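Local coordinates for protein tryptophan decarboxylase 1 (Oryza sativa subsp. japonica, PDB 6KHO) that decarboxylates L-tryptophan to tryptamine and 5-hydroxy-L-tryptophan to serotonin with pyridoxal 5'-phosphate as cofactor, at residues 188-193 against 262-267; 292-297 against 346-351; 423-428 against 503-508; 471-476 against 482-487. All blocks are in the same frame, centred on the assembly; numbering follows the deposited sequence.

Contact 1: 188-193 against 262-267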
loop_
_atom_site.group_PDB
_atom_site.type_symbol
_atom_site.label_atom_id
_atom_site.label_comp_id
_atom_site.label_asym_id
_atom_site.label_seq_id
_atom_site.Cartn_x
_atom_site.Cartn_y
_atom_site.Cartn_z
ATOM N N ASP A 188 -5.185 -5.198 -21.615
ATOM C CA ASP A 188 -4.187 -4.927 -22.644
ATOM C C ASP A 188 -4.144 -6.055 -23.670
ATOM O O ASP A 188 -4.001 -5.801 -24.873
ATOM C CB ASP A 188 -2.819 -4.690 -21.995
ATOM C CG ASP A 188 -2.758 -3.345 -21.240
ATOM O OD1 ASP A 188 -3.715 -2.540 -21.396
ATOM O OD2 ASP A 188 -1.766 -3.088 -20.504
ATOM N N ALA A 189 -4.311 -7.301 -23.215
ATOM C CA ALA A 189 -4.306 -8.435 -24.129
ATOM C C ALA A 189 -5.533 -8.415 -25.033
ATOM O O ALA A 189 -5.430 -8.704 -26.234
ATOM C CB ALA A 189 -4.237 -9.741 -23.338
ATOM N N ALA A 190 -6.698 -8.068 -24.480
ATOM C CA ALA A 190 -7.923 -8.029 -25.274
ATOM C C ALA A 190 -7.853 -6.944 -26.344
ATOM O O ALA A 190 -8.217 -7.178 -27.506
ATOM C CB ALA A 190 -9.135 -7.814 -24.359
ATOM N N LEU A 191 -7.397 -5.746 -25.969
ATOM C CA LEU A 191 -7.231 -4.665 -26.938
ATOM C C LEU A 191 -6.273 -5.056 -28.058
ATOM O O LEU A 191 -6.516 -4.761 -29.230
ATOM C CB LEU A 191 -6.717 -3.408 -26.239
ATOM C CG LEU A 191 -7.678 -2.692 -25.285
ATOM C CD1 LEU A 191 -6.966 -1.493 -24.608
ATOM C CD2 LEU A 191 -8.950 -2.267 -26.025
ATOM N N ARG A 192 -5.173 -5.712 -27.711
ATOM C CA ARG A 192 -4.184 -6.071 -28.717
ATOM C C ARG A 192 -4.747 -7.105 -29.694
ATOM O O ARG A 192 -4.644 -6.942 -30.918
ATOM C CB ARG A 192 -2.929 -6.582 -28.010
ATOM C CG ARG A 192 -1.866 -7.175 -28.896
ATOM C CD ARG A 192 -0.815 -7.855 -28.017
ATOM N NE ARG A 192 0.014 -6.877 -27.317
ATOM C CZ ARG A 192 0.335 -6.933 -26.025
ATOM N NH1 ARG A 192 -0.112 -7.928 -25.259
ATOM N NH2 ARG A 192 1.110 -5.983 -25.508
ATOM N N ARG A 193 -5.371 -8.165 -29.176
ATOM C CA ARG A 193 -5.818 -9.233 -30.062
ATOM C C ARG A 193 -7.073 -8.860 -30.848
ATOM O O ARG A 193 -7.269 -9.369 -31.958
ATOM C CB ARG A 193 -6.043 -10.521 -29.267
ATOM C CG ARG A 193 -7.268 -10.522 -28.374
ATOM C CD ARG A 193 -7.370 -11.825 -27.565
ATOM N NE ARG A 193 -6.080 -12.269 -27.024
ATOM C CZ ARG A 193 -5.810 -12.441 -25.725
ATOM N NH1 ARG A 193 -6.741 -12.199 -24.797
ATOM N NH2 ARG A 193 -4.599 -12.858 -25.359
ATOM N N VAL A 262 -16.295 -7.624 -26.594
ATOM C CA VAL A 262 -15.205 -8.559 -26.317
ATOM C C VAL A 262 -15.213 -8.950 -24.843
ATOM O O VAL A 262 -14.789 -8.145 -23.992
ATOM C CB VAL A 262 -13.845 -7.954 -26.696
ATOM C CG1 VAL A 262 -12.732 -8.964 -26.462
ATOM C CG2 VAL A 262 -13.858 -7.443 -28.137
ATOM N N PRO A 263 -15.684 -10.149 -24.495
ATOM C CA PRO A 263 -15.602 -10.597 -23.099
ATOM C C PRO A 263 -14.147 -10.750 -22.693
ATOM O O PRO A 263 -13.371 -11.444 -23.353
ATOM C CB PRO A 263 -16.334 -11.944 -23.105
ATOM C CG PRO A 263 -17.162 -11.918 -24.360
ATOM C CD PRO A 263 -16.373 -11.134 -25.348
ATOM N N THR A 264 -13.788 -10.096 -21.592
ATOM C CA THR A 264 -12.392 -9.823 -21.285
ATOM C C THR A 264 -11.913 -10.444 -19.980
ATOM O O THR A 264 -10.759 -10.879 -19.914
ATOM C CB THR A 264 -12.161 -8.300 -21.265
ATOM O OG1 THR A 264 -12.328 -7.773 -22.594
ATOM C CG2 THR A 264 -10.764 -7.937 -20.746
ATOM N N TYR A 265 -12.774 -10.561 -18.969
ATOM C CA TYR A 265 -12.324 -10.850 -17.609
ATOM C C TYR A 265 -13.527 -11.270 -16.782
ATOM O O TYR A 265 -14.590 -10.646 -16.868
ATOM C CB TYR A 265 -11.649 -9.608 -17.016
ATOM C CG TYR A 265 -11.026 -9.709 -15.622
ATOM C CD1 TYR A 265 -11.806 -9.835 -14.481
ATOM C CD2 TYR A 265 -9.647 -9.583 -15.463
ATOM C CE1 TYR A 265 -11.205 -9.877 -13.202
ATOM C CE2 TYR A 265 -9.041 -9.618 -14.202
ATOM C CZ TYR A 265 -9.821 -9.770 -13.082
ATOM O OH TYR A 265 -9.204 -9.763 -11.838
ATOM N N VAL A 266 -13.360 -12.336 -16.001
ATOM C CA VAL A 266 -14.377 -12.815 -15.067
ATOM C C VAL A 266 -13.759 -12.894 -13.670
ATOM O O VAL A 266 -12.664 -13.438 -13.504
ATOM C CB VAL A 266 -14.924 -14.199 -15.477
ATOM C CG1 VAL A 266 -15.971 -14.667 -14.494
ATOM C CG2 VAL A 266 -15.498 -14.188 -16.918
ATOM N N CYS A 267 -14.470 -12.388 -12.660
ATOM C CA CYS A 267 -14.065 -12.557 -11.266
ATOM C C CYS A 267 -14.964 -13.585 -10.595
ATOM O O CYS A 267 -16.181 -13.401 -10.533
ATOM C CB CYS A 267 -14.120 -11.233 -10.498
ATOM S SG CYS A 267 -13.394 -11.348 -8.809
#

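Contact 2: 292-297 against 346-351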
loop_
_atom_site.group_PDB
_atom_site.type_symbol
_atom_site.label_atom_id
_atom_site.label_comp_id
_atom_site.label_asym_id
_atom_site.label_seq_id
_atom_site.Cartn_x
_atom_site.Cartn_y
_atom_site.Cartn_z
ATOM N N ALA A 292 -11.793 -16.997 -24.258
ATOM C CA ALA A 292 -10.414 -16.646 -23.905
ATOM C C ALA A 292 -10.375 -15.511 -22.886
ATOM O O ALA A 292 -9.475 -14.673 -22.908
ATOM C CB ALA A 292 -9.580 -16.287 -25.140
ATOM N N ALA A 293 -11.359 -15.458 -21.998
ATOM C CA ALA A 293 -11.393 -14.376 -21.027
ATOM C C ALA A 293 -10.507 -14.719 -19.830
ATOM O O ALA A 293 -10.371 -15.885 -19.448
ATOM C CB ALA A 293 -12.829 -14.120 -20.569
ATOM N N TRP A 294 -9.902 -13.686 -19.238
ATOM C CA TRP A 294 -9.136 -13.864 -18.008
ATOM C C TRP A 294 -10.067 -14.251 -16.863
ATOM O O TRP A 294 -11.157 -13.688 -16.717
ATOM C CB TRP A 294 -8.407 -12.564 -17.672
ATOM C CG TRP A 294 -7.392 -12.626 -16.584
ATOM C CD1 TRP A 294 -7.617 -12.770 -15.241
ATOM C CD2 TRP A 294 -5.981 -12.462 -16.741
ATOM N NE1 TRP A 294 -6.418 -12.749 -14.559
ATOM C CE2 TRP A 294 -5.402 -12.552 -15.456
ATOM C CE3 TRP A 294 -5.146 -12.262 -17.850
ATOM C CZ2 TRP A 294 -4.019 -12.459 -15.249
ATOM C CZ3 TRP A 294 -3.775 -12.156 -17.638
ATOM C CH2 TRP A 294 -3.229 -12.246 -16.349
ATOM N N VAL A 295 -9.649 -15.224 -16.057
ATOM C CA VAL A 295 -10.394 -15.612 -14.863
ATOM C C VAL A 295 -9.530 -15.353 -13.633
ATOM O O VAL A 295 -8.465 -15.960 -13.478
ATOM C CB VAL A 295 -10.831 -17.079 -14.894
ATOM C CG1 VAL A 295 -11.549 -17.411 -13.599
ATOM C CG2 VAL A 295 -11.768 -17.327 -16.084
ATOM N N HIS A 296 -10.001 -14.481 -12.751
ATOM C CA HIS A 296 -9.375 -14.257 -11.451
ATOM C C HIS A 296 -10.275 -14.800 -10.346
ATOM O O HIS A 296 -11.498 -14.622 -10.389
ATOM C CB HIS A 296 -9.105 -12.773 -11.223
ATOM C CG HIS A 296 -8.488 -12.481 -9.888
ATOM N ND1 HIS A 296 -7.147 -12.666 -9.639
ATOM C CD2 HIS A 296 -9.033 -12.051 -8.726
ATOM C CE1 HIS A 296 -6.886 -12.342 -8.382
ATOM N NE2 HIS A 296 -8.016 -11.969 -7.805
ATOM N N VAL A 297 -9.677 -15.495 -9.376
ATOM C CA VAL A 297 -10.387 -15.980 -8.196
ATOM C C VAL A 297 -10.056 -15.061 -7.015
ATOM O O VAL A 297 -8.885 -14.918 -6.632
ATOM C CB VAL A 297 -10.025 -17.440 -7.882
ATOM C CG1 VAL A 297 -10.653 -17.872 -6.551
ATOM C CG2 VAL A 297 -10.456 -18.365 -9.032
ATOM N N THR A 346 3.606 -14.746 -15.192
ATOM C CA THR A 346 4.001 -13.416 -14.741
ATOM C C THR A 346 4.266 -12.479 -15.913
ATOM O O THR A 346 4.032 -11.270 -15.804
ATOM C CB THR A 346 5.215 -13.510 -13.827
ATOM O OG1 THR A 346 6.359 -13.889 -14.597
ATOM C CG2 THR A 346 4.960 -14.550 -12.760
ATOM N N HIS A 347 4.707 -13.020 -17.052
ATOM C CA HIS A 347 4.966 -12.193 -18.228
ATOM C C HIS A 347 3.729 -11.391 -18.649
ATOM O O HIS A 347 3.859 -10.273 -19.163
ATOM C CB HIS A 347 5.463 -13.090 -19.367
ATOM C CG HIS A 347 5.919 -12.350 -20.588
ATOM N ND1 HIS A 347 6.874 -11.354 -20.548
ATOM C CD2 HIS A 347 5.563 -12.479 -21.891
ATOM C CE1 HIS A 347 7.081 -10.896 -21.772
ATOM N NE2 HIS A 347 6.304 -11.566 -22.605
ATOM N N ARG A 348 2.527 -11.935 -18.426
ATOM C CA ARG A 348 1.304 -11.195 -18.743
ATOM C C ARG A 348 1.169 -9.944 -17.880
ATOM O O ARG A 348 0.635 -8.927 -18.339
ATOM C CB ARG A 348 0.069 -12.093 -18.557
ATOM C CG ARG A 348 -0.026 -13.338 -19.462
ATOM C CD ARG A 348 -0.826 -13.080 -20.753
ATOM N NE ARG A 348 -1.090 -14.311 -21.506
ATOM C CZ ARG A 348 -1.326 -14.359 -22.821
ATOM N NH1 ARG A 348 -1.559 -15.524 -23.425
ATOM N NH2 ARG A 348 -1.326 -13.241 -23.540
ATOM N N LEU A 349 1.634 -9.997 -16.625
ATOM C CA LEU A 349 1.558 -8.826 -15.752
ATOM C C LEU A 349 2.720 -7.873 -15.989
ATOM O O LEU A 349 2.519 -6.662 -16.144
ATOM C CB LEU A 349 1.536 -9.248 -14.285
ATOM C CG LEU A 349 0.217 -9.165 -13.534
ATOM C CD1 LEU A 349 -0.866 -9.892 -14.291
ATOM C CD2 LEU A 349 0.418 -9.783 -12.158
ATOM N N THR A 350 3.948 -8.394 -16.017
ATOM C CA THR A 350 5.093 -7.508 -16.194
ATOM C C THR A 350 5.028 -6.795 -17.543
ATOM O O THR A 350 5.489 -5.657 -17.659
ATOM C CB THR A 350 6.410 -8.288 -16.051
ATOM O OG1 THR A 350 6.450 -9.355 -17.014
ATOM C CG2 THR A 350 6.531 -8.889 -14.644
ATOM N N GLY A 351 4.401 -7.413 -18.550
ATOM C CA GLY A 351 4.264 -6.750 -19.843
ATOM C C GLY A 351 3.536 -5.419 -19.759
ATOM O O GLY A 351 3.887 -4.461 -20.454
#

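Contact 3: 423-428 against 503-508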
loop_
_atom_site.group_PDB
_atom_site.type_symbol
_atom_site.label_atom_id
_atom_site.label_comp_id
_atom_site.label_asym_id
_atom_site.label_seq_id
_atom_site.Cartn_x
_atom_site.Cartn_y
_atom_site.Cartn_z
ATOM N N ASP A 423 -36.424 -21.228 18.027
ATOM C CA ASP A 423 -37.364 -21.086 16.923
ATOM C C ASP A 423 -37.712 -19.640 16.611
ATOM O O ASP A 423 -38.421 -19.393 15.628
ATOM C CB ASP A 423 -38.635 -21.878 17.215
ATOM C CG ASP A 423 -38.457 -23.355 16.956
ATOM O OD1 ASP A 423 -37.551 -23.960 17.577
ATOM O OD2 ASP A 423 -39.211 -23.905 16.121
ATOM N N ARG A 424 -37.238 -18.680 17.405
ATOM C CA ARG A 424 -37.402 -17.285 17.017
ATOM C C ARG A 424 -36.435 -16.884 15.911
ATOM O O ARG A 424 -36.638 -15.846 15.269
ATOM C CB ARG A 424 -37.191 -16.366 18.216
ATOM C CG ARG A 424 -38.279 -16.387 19.264
ATOM C CD ARG A 424 -37.838 -15.565 20.457
ATOM N NE ARG A 424 -36.764 -16.229 21.192
ATOM C CZ ARG A 424 -36.052 -15.648 22.149
ATOM N NH1 ARG A 424 -36.295 -14.386 22.472
ATOM N NH2 ARG A 424 -35.096 -16.323 22.778
ATOM N N PHE A 425 -35.393 -17.676 15.684
ATOM C CA PHE A 425 -34.314 -17.316 14.777
ATOM C C PHE A 425 -34.218 -18.325 13.642
ATOM O O PHE A 425 -34.633 -19.480 13.775
ATOM C CB PHE A 425 -32.973 -17.247 15.530
ATOM C CG PHE A 425 -32.937 -16.203 16.607
ATOM C CD1 PHE A 425 -32.592 -14.895 16.308
ATOM C CD2 PHE A 425 -33.256 -16.525 17.916
ATOM C CE1 PHE A 425 -32.554 -13.927 17.293
ATOM C CE2 PHE A 425 -33.229 -15.562 18.910
ATOM C CZ PHE A 425 -32.878 -14.256 18.598
ATOM N N GLU A 426 -33.653 -17.878 12.524
ATOM C CA GLU A 426 -33.336 -18.757 11.409
ATOM C C GLU A 426 -31.921 -18.481 10.922
ATOM O O GLU A 426 -31.459 -17.337 10.949
ATOM C CB GLU A 426 -34.327 -18.594 10.246
ATOM C CG GLU A 426 -34.514 -17.170 9.746
ATOM C CD GLU A 426 -35.446 -17.101 8.540
ATOM O OE1 GLU A 426 -35.601 -18.142 7.864
ATOM O OE2 GLU A 426 -36.015 -16.015 8.271
ATOM N N VAL A 427 -31.234 -19.540 10.502
ATOM C CA VAL A 427 -29.949 -19.418 9.822
ATOM C C VAL A 427 -30.243 -19.265 8.337
ATOM O O VAL A 427 -30.850 -20.149 7.728
ATOM C CB VAL A 427 -29.048 -20.632 10.092
ATOM C CG1 VAL A 427 -27.810 -20.589 9.198
ATOM C CG2 VAL A 427 -28.645 -20.680 11.567
ATOM N N VAL A 428 -29.809 -18.147 7.757
ATOM C CA VAL A 428 -30.308 -17.742 6.447
ATOM C C VAL A 428 -29.664 -18.546 5.314
ATOM O O VAL A 428 -30.335 -18.907 4.344
ATOM C CB VAL A 428 -30.107 -16.227 6.274
ATOM C CG1 VAL A 428 -30.287 -15.823 4.823
ATOM C CG2 VAL A 428 -31.085 -15.478 7.163
ATOM N N GLU A 503 -26.181 -15.594 24.514
ATOM C CA GLU A 503 -27.047 -15.231 25.632
ATOM C C GLU A 503 -27.486 -13.776 25.542
ATOM O O GLU A 503 -28.644 -13.452 25.827
ATOM C CB GLU A 503 -26.336 -15.491 26.960
ATOM C CG GLU A 503 -25.930 -16.939 27.166
ATOM C CD GLU A 503 -27.108 -17.888 27.099
ATOM O OE1 GLU A 503 -28.189 -17.533 27.614
ATOM O OE2 GLU A 503 -26.956 -18.991 26.532
ATOM N N LEU A 504 -26.582 -12.888 25.130
ATOM C CA LEU A 504 -26.937 -11.475 25.049
ATOM C C LEU A 504 -27.930 -11.222 23.920
ATOM O O LEU A 504 -28.831 -10.382 24.054
ATOM C CB LEU A 504 -25.675 -10.626 24.877
ATOM C CG LEU A 504 -25.926 -9.136 24.635
ATOM C CD1 LEU A 504 -26.644 -8.540 25.834
ATOM C CD2 LEU A 504 -24.642 -8.370 24.332
ATOM N N ILE A 505 -27.788 -11.946 22.803
ATOM C CA ILE A 505 -28.770 -11.863 21.722
ATOM C C ILE A 505 -30.125 -12.373 22.198
ATOM O O ILE A 505 -31.153 -11.708 22.020
ATOM C CB ILE A 505 -28.287 -12.651 20.486
ATOM C CG1 ILE A 505 -27.055 -11.990 19.850
ATOM C CG2 ILE A 505 -29.412 -12.784 19.460
ATOM C CD1 ILE A 505 -26.174 -12.960 19.078
ATOM N N LYS A 506 -30.147 -13.575 22.785
ATOM C CA LYS A 506 -31.384 -14.127 23.330
ATOM C C LYS A 506 -32.033 -13.156 24.309
ATOM O O LYS A 506 -33.226 -12.846 24.201
ATOM C CB LYS A 506 -31.108 -15.466 24.016
ATOM C CG LYS A 506 -30.951 -16.623 23.056
ATOM C CD LYS A 506 -31.153 -17.957 23.746
ATOM C CE LYS A 506 -30.363 -18.034 25.035
ATOM N NZ LYS A 506 -30.324 -19.429 25.568
ATOM N N LYS A 507 -31.243 -12.640 25.252
ATOM C CA LYS A 507 -31.777 -11.760 26.286
ATOM C C LYS A 507 -32.337 -10.479 25.683
ATOM O O LYS A 507 -33.447 -10.056 26.020
ATOM C CB LYS A 507 -30.680 -11.456 27.310
ATOM C CG LYS A 507 -30.977 -10.342 28.282
ATOM C CD LYS A 507 -29.886 -10.279 29.348
ATOM C CE LYS A 507 -30.163 -9.190 30.371
ATOM N NZ LYS A 507 -29.612 -9.551 31.713
ATOM N N THR A 508 -31.580 -9.851 24.781
ATOM C CA THR A 508 -32.042 -8.620 24.145
ATOM C C THR A 508 -33.301 -8.855 23.317
ATOM O O THR A 508 -34.157 -7.969 23.223
ATOM C CB THR A 508 -30.922 -8.037 23.275
ATOM O OG1 THR A 508 -29.736 -7.881 24.064
ATOM C CG2 THR A 508 -31.317 -6.681 22.690
#

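Contact 4: 471-476 against 482-487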
loop_
_atom_site.group_PDB
_atom_site.type_symbol
_atom_site.label_atom_id
_atom_site.label_comp_id
_atom_site.label_asym_id
_atom_site.label_seq_id
_atom_site.Cartn_x
_atom_site.Cartn_y
_atom_site.Cartn_z
ATOM N N ALA A 471 -20.689 -6.090 22.247
ATOM C CA ALA A 471 -20.772 -6.663 20.913
ATOM C C ALA A 471 -20.570 -5.556 19.895
ATOM O O ALA A 471 -20.806 -4.380 20.181
ATOM C CB ALA A 471 -22.116 -7.357 20.669
ATOM N N TYR A 472 -20.092 -5.945 18.716
ATOM C CA TYR A 472 -20.223 -5.137 17.512
ATOM C C TYR A 472 -20.726 -6.074 16.429
ATOM O O TYR A 472 -20.007 -6.988 16.011
ATOM C CB TYR A 472 -18.912 -4.489 17.102
ATOM C CG TYR A 472 -19.005 -3.639 15.855
ATOM C CD1 TYR A 472 -20.235 -3.169 15.383
ATOM C CD2 TYR A 472 -17.861 -3.314 15.136
ATOM C CE1 TYR A 472 -20.311 -2.389 14.235
ATOM C CE2 TYR A 472 -17.926 -2.538 13.999
ATOM C CZ TYR A 472 -19.150 -2.079 13.550
ATOM O OH TYR A 472 -19.202 -1.304 12.420
ATOM N N VAL A 473 -21.966 -5.861 16.007
ATOM C CA VAL A 473 -22.621 -6.660 14.986
ATOM C C VAL A 473 -23.009 -5.718 13.858
ATOM O O VAL A 473 -23.472 -4.598 14.107
ATOM C CB VAL A 473 -23.856 -7.389 15.555
ATOM C CG1 VAL A 473 -24.606 -8.125 14.466
ATOM C CG2 VAL A 473 -23.432 -8.348 16.643
ATOM N N ALA A 474 -22.781 -6.144 12.623
ATOM C CA ALA A 474 -23.235 -5.373 11.479
ATOM C C ALA A 474 -24.046 -6.288 10.571
ATOM O O ALA A 474 -24.068 -7.511 10.737
ATOM C CB ALA A 474 -22.066 -4.719 10.735
ATOM N N HIS A 475 -24.740 -5.690 9.617
ATOM C CA HIS A 475 -25.780 -6.413 8.909
ATOM C C HIS A 475 -25.447 -6.531 7.432
ATOM O O HIS A 475 -24.480 -5.952 6.928
ATOM C CB HIS A 475 -27.144 -5.726 9.075
ATOM C CG HIS A 475 -27.325 -4.534 8.188
ATOM N ND1 HIS A 475 -26.819 -3.291 8.500
ATOM C CD2 HIS A 475 -27.942 -4.399 6.988
ATOM C CE1 HIS A 475 -27.119 -2.440 7.535
ATOM N NE2 HIS A 475 -27.804 -3.086 6.607
ATOM N N THR A 476 -26.300 -7.278 6.740
ATOM C CA THR A 476 -26.233 -7.413 5.297
ATOM C C THR A 476 -27.647 -7.689 4.801
ATOM O O THR A 476 -28.581 -7.844 5.592
ATOM C CB THR A 476 -25.245 -8.516 4.892
ATOM O OG1 THR A 476 -24.994 -8.450 3.485
ATOM C CG2 THR A 476 -25.782 -9.881 5.258
ATOM N N PHE A 482 -33.278 -8.313 5.661
ATOM C CA PHE A 482 -32.314 -7.801 6.632
ATOM C C PHE A 482 -31.745 -8.965 7.430
ATOM O O PHE A 482 -32.498 -9.722 8.055
ATOM C CB PHE A 482 -32.986 -6.793 7.560
ATOM C CG PHE A 482 -32.030 -5.913 8.315
ATOM C CD1 PHE A 482 -31.440 -6.356 9.487
ATOM C CD2 PHE A 482 -31.737 -4.637 7.863
ATOM C CE1 PHE A 482 -30.570 -5.547 10.193
ATOM C CE2 PHE A 482 -30.873 -3.820 8.563
ATOM C CZ PHE A 482 -30.286 -4.276 9.734
ATOM N N VAL A 483 -30.417 -9.109 7.408
ATOM C CA VAL A 483 -29.736 -10.250 8.011
ATOM C C VAL A 483 -28.591 -9.740 8.884
ATOM O O VAL A 483 -27.919 -8.760 8.542
ATOM C CB VAL A 483 -29.224 -11.224 6.927
ATOM C CG1 VAL A 483 -28.321 -12.289 7.524
ATOM C CG2 VAL A 483 -30.404 -11.863 6.194
ATOM N N LEU A 484 -28.398 -10.379 10.033
ATOM C CA LEU A 484 -27.269 -10.081 10.899
ATOM C C LEU A 484 -26.128 -11.042 10.585
ATOM O O LEU A 484 -26.330 -12.262 10.532
ATOM C CB LEU A 484 -27.667 -10.197 12.374
ATOM C CG LEU A 484 -28.728 -9.219 12.895
ATOM C CD1 LEU A 484 -28.773 -9.205 14.420
ATOM C CD2 LEU A 484 -28.481 -7.816 12.360
ATOM N N ARG A 485 -24.933 -10.491 10.379
ATOM C CA ARG A 485 -23.725 -11.299 10.265
ATOM C C ARG A 485 -23.086 -11.502 11.636
ATOM O O ARG A 485 -23.014 -10.574 12.449
ATOM C CB ARG A 485 -22.720 -10.637 9.321
ATOM C CG ARG A 485 -23.190 -10.515 7.884
ATOM C CD ARG A 485 -22.223 -9.669 7.063
ATOM N NE ARG A 485 -21.077 -10.435 6.572
ATOM C CZ ARG A 485 -19.905 -10.517 7.200
ATOM N NH1 ARG A 485 -19.714 -9.897 8.367
ATOM N NH2 ARG A 485 -18.916 -11.231 6.669
ATOM N N PHE A 486 -22.618 -12.726 11.883
ATOM C CA PHE A 486 -21.827 -13.073 13.064
ATOM C C PHE A 486 -20.524 -13.710 12.575
ATOM O O PHE A 486 -20.488 -14.903 12.255
ATOM C CB PHE A 486 -22.596 -14.014 13.996
ATOM C CG PHE A 486 -22.040 -14.066 15.396
ATOM C CD1 PHE A 486 -22.332 -13.064 16.312
ATOM C CD2 PHE A 486 -21.220 -15.114 15.791
ATOM C CE1 PHE A 486 -21.825 -13.110 17.600
ATOM C CE2 PHE A 486 -20.699 -15.167 17.078
ATOM C CZ PHE A 486 -21.001 -14.165 17.985
ATOM N N ALA A 487 -19.456 -12.909 12.512
ATOM C CA ALA A 487 -18.175 -13.334 11.955
ATOM C C ALA A 487 -17.226 -13.659 13.103
ATOM O O ALA A 487 -16.724 -12.754 13.781
ATOM C CB ALA A 487 -17.603 -12.250 11.043
HETATM O O HOH W 1 -21.603 -8.542 12.199
#

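Contact 1: 188-193 against 262-267
Both branches of Thr264 face the methyl group of Ala190 because chi1 of -67° sets OG1 anti to the carbonyl carbon and CG2 anti to the backbone N. The pair joins helix 175-194 to strand 262-269 in the open alpha/beta sheet of a fold type I pyridoxal phosphate enzyme, with Ala190 on the helix surface turned to the sheet. The elements come close here: Ala190 CA lies 6.3 Å from Thr264 CA, with a methyl as the helix side chain between them. Ala190 CB meets Thr264 OG1 at 3.6 Å and Thr264 CG2 at 4.0 Å, so it sits against the fork of the threonine. Two residues earlier on the strand, Val262 CG1 reaches Ala190 CB at a looser 4.3 Å. Ala186 and Leu205 also pack on Thr264, extending this small apolar seam. Trimming Thr264 to an alanine would probably open a gap beside the Ala190 methyl and deprive Val262 O of its hydroxyl donor. The hydroxyl bonds within its own strand: Thr264 OG1 donates to Val262 O at 2.9 Å, approaching from above the carbonyl plane, 44° out of it.

Contact 2: 292-297 against 346-351
Trp294 NE1 and His296 ND1, two residues apart on strand 294-298, both hydrogen-bond Ser323 OG of the adjacent strand 323-326. The two bonds grip the hydroxyl, and the one from Trp294 NE1 probably helps to fix the rotation of the indole. With CG anti to the backbone N (chi1 -170°), the tryptophan carries its six-membered ring toward helix 346-353. Arg348 CB lies at the ring edge, in plane, 4.0 Å from Trp294 CZ3. Beyond that carbon the arginine runs past the indole in the opposite direction, and its guanidinium plane stands 78° from the ring, so its aliphatic root makes the contact. Leu349 crosses the indole at about a right angle, with its CD1 3.9 Å from Trp294 CH2; its chi1 of -105°, well away from a staggered value, belongs to the pose that makes this touch. Arg348 is exposed, whereas Trp294 and Leu349 are buried, so the contact passes from surface to interior over one helix residue. Thr182 and Ala186 of helix 175-194 also pack on the indole, and Tyr265 meets it with nearly parallel ring planes. No hydrogen bond crosses between 292-297 and 346-351. An aromatic residue reaching from a central parallel strand to a helix is here part of the layered alpha/beta large domain of fold type I enzymes, whose strand 294-298 ends at Asp298 of the cofactor pocket.

Contact 3: 423-428 against 503-508
Arg424, just before edge strand 425-427, and Phe425, its first residue, face helix 495-513 from a distance, the closest CA pair being Arg424 CA and Lys506 CA at 9.3 Å, so the gap is bridged by side chains, one of them reaching toward the helix backbone. Phe425 supplies the apolar half: its ring tip meets the branch methyl of Ile505, with Phe425 CZ 3.9 Å from Ile505 CG2 and Phe425 CE1 4.0 Å from the same methyl. Beside it, the arginine chain bends at chi3 (-70°) and presents the edge of its guanidinium to the helix backbone. Arg424 NH1 stands 3.8 Å from Lys506 O, an approach rather than a bond, while Arg424 NH2 finds its counter-ion in Asp422. The Lys506 chain also bends at its third torsion, which takes the amine away from the arginine. Lys506 NZ forms a salt bridge with Glu503 OE1 at 3.5 Å, and Arg424 NH2 and Lys506 NZ remain 6.3 Å apart; each having an acidic partner probably tempers their mutual repulsion. The rest of the small C-terminal domain closes round this seam: Phe438 of strand 435-440 touches both Phe425 and Ile505, Trp502 meets Phe425 edge-to-face, and helix 386-420 contributes Val419 against Phe425 and Phe415 against Ile505.

Contact 4: 471-476 against 482-487
Thr476 and Val483 form the tight end of this beta hairpin, an antiparallel hydrogen-bonded pair in which Thr476 N donates to Val483 O at 2.8 Å and Val483 N returns to Thr476 O at 2.9 Å. On the His475 side the packing is also close. The histidine takes the crowded position between backbone N and carbonyl carbon (chi1 79°), which lays its ring on that of Phe482 as an offset stack, centroids 4.3 Å apart and planes at 10°. His475 CB also sits only 3.2 Å from Val483 O. Substituting an alanine for His475 would remove the imidazole, and Phe482, its stacking partner gone, is likely to turn more freely at this partly exposed edge. The strand directions make 128°, well short of antiparallel, and toward Ala474 a water enters between the strands. Arg485 N still donates to Ala474 O at 3.1 Å, but Ala474 N goes to the water at 2.7 Å, and that water reaches on to Arg485 O. On the Thr476 face, Arg485 CG rests 3.7 Å from Thr476 CG2, and the guanidinium continues past the hairpin to the carbonyls of Phe103, Thr273 and Ser274 and a cation-pi contact with Phe104. Since Phe104 binds serotonin and Thr273 lines the cofactor pocket, this chemistry is consistent with a second-shell role, the buried guanidinium, bound to three neutral carbonyls, probably tying the hairpin to the wall of the active site.

How the contacts relate
Contacts 1 and 2 belong to the large domain and join on neighbouring strands of one sheet, where Val266 N probably hydrogen-bonds Trp294 O at 2.7 Å; both are buried and set a helix against that sheet by packing, without a hydrogen bond across. Contacts 3 and 4 share the C-terminal four-stranded sheet, touching through Val428 CG2 and Val483 CG2 at 3.8 Å, and both are only partly buried. Their chemistry is more mixed: an aromatic-aliphatic contact flanked by charged side chains whose ion pairs stay on their own side in contact 3, and backbone bonds, a ring stack and a water in contact 4. The centres of contacts 2 and 4 lie about 36 Å apart, on opposite sides of the chain's centre. Contact 4 alone approaches the cofactor.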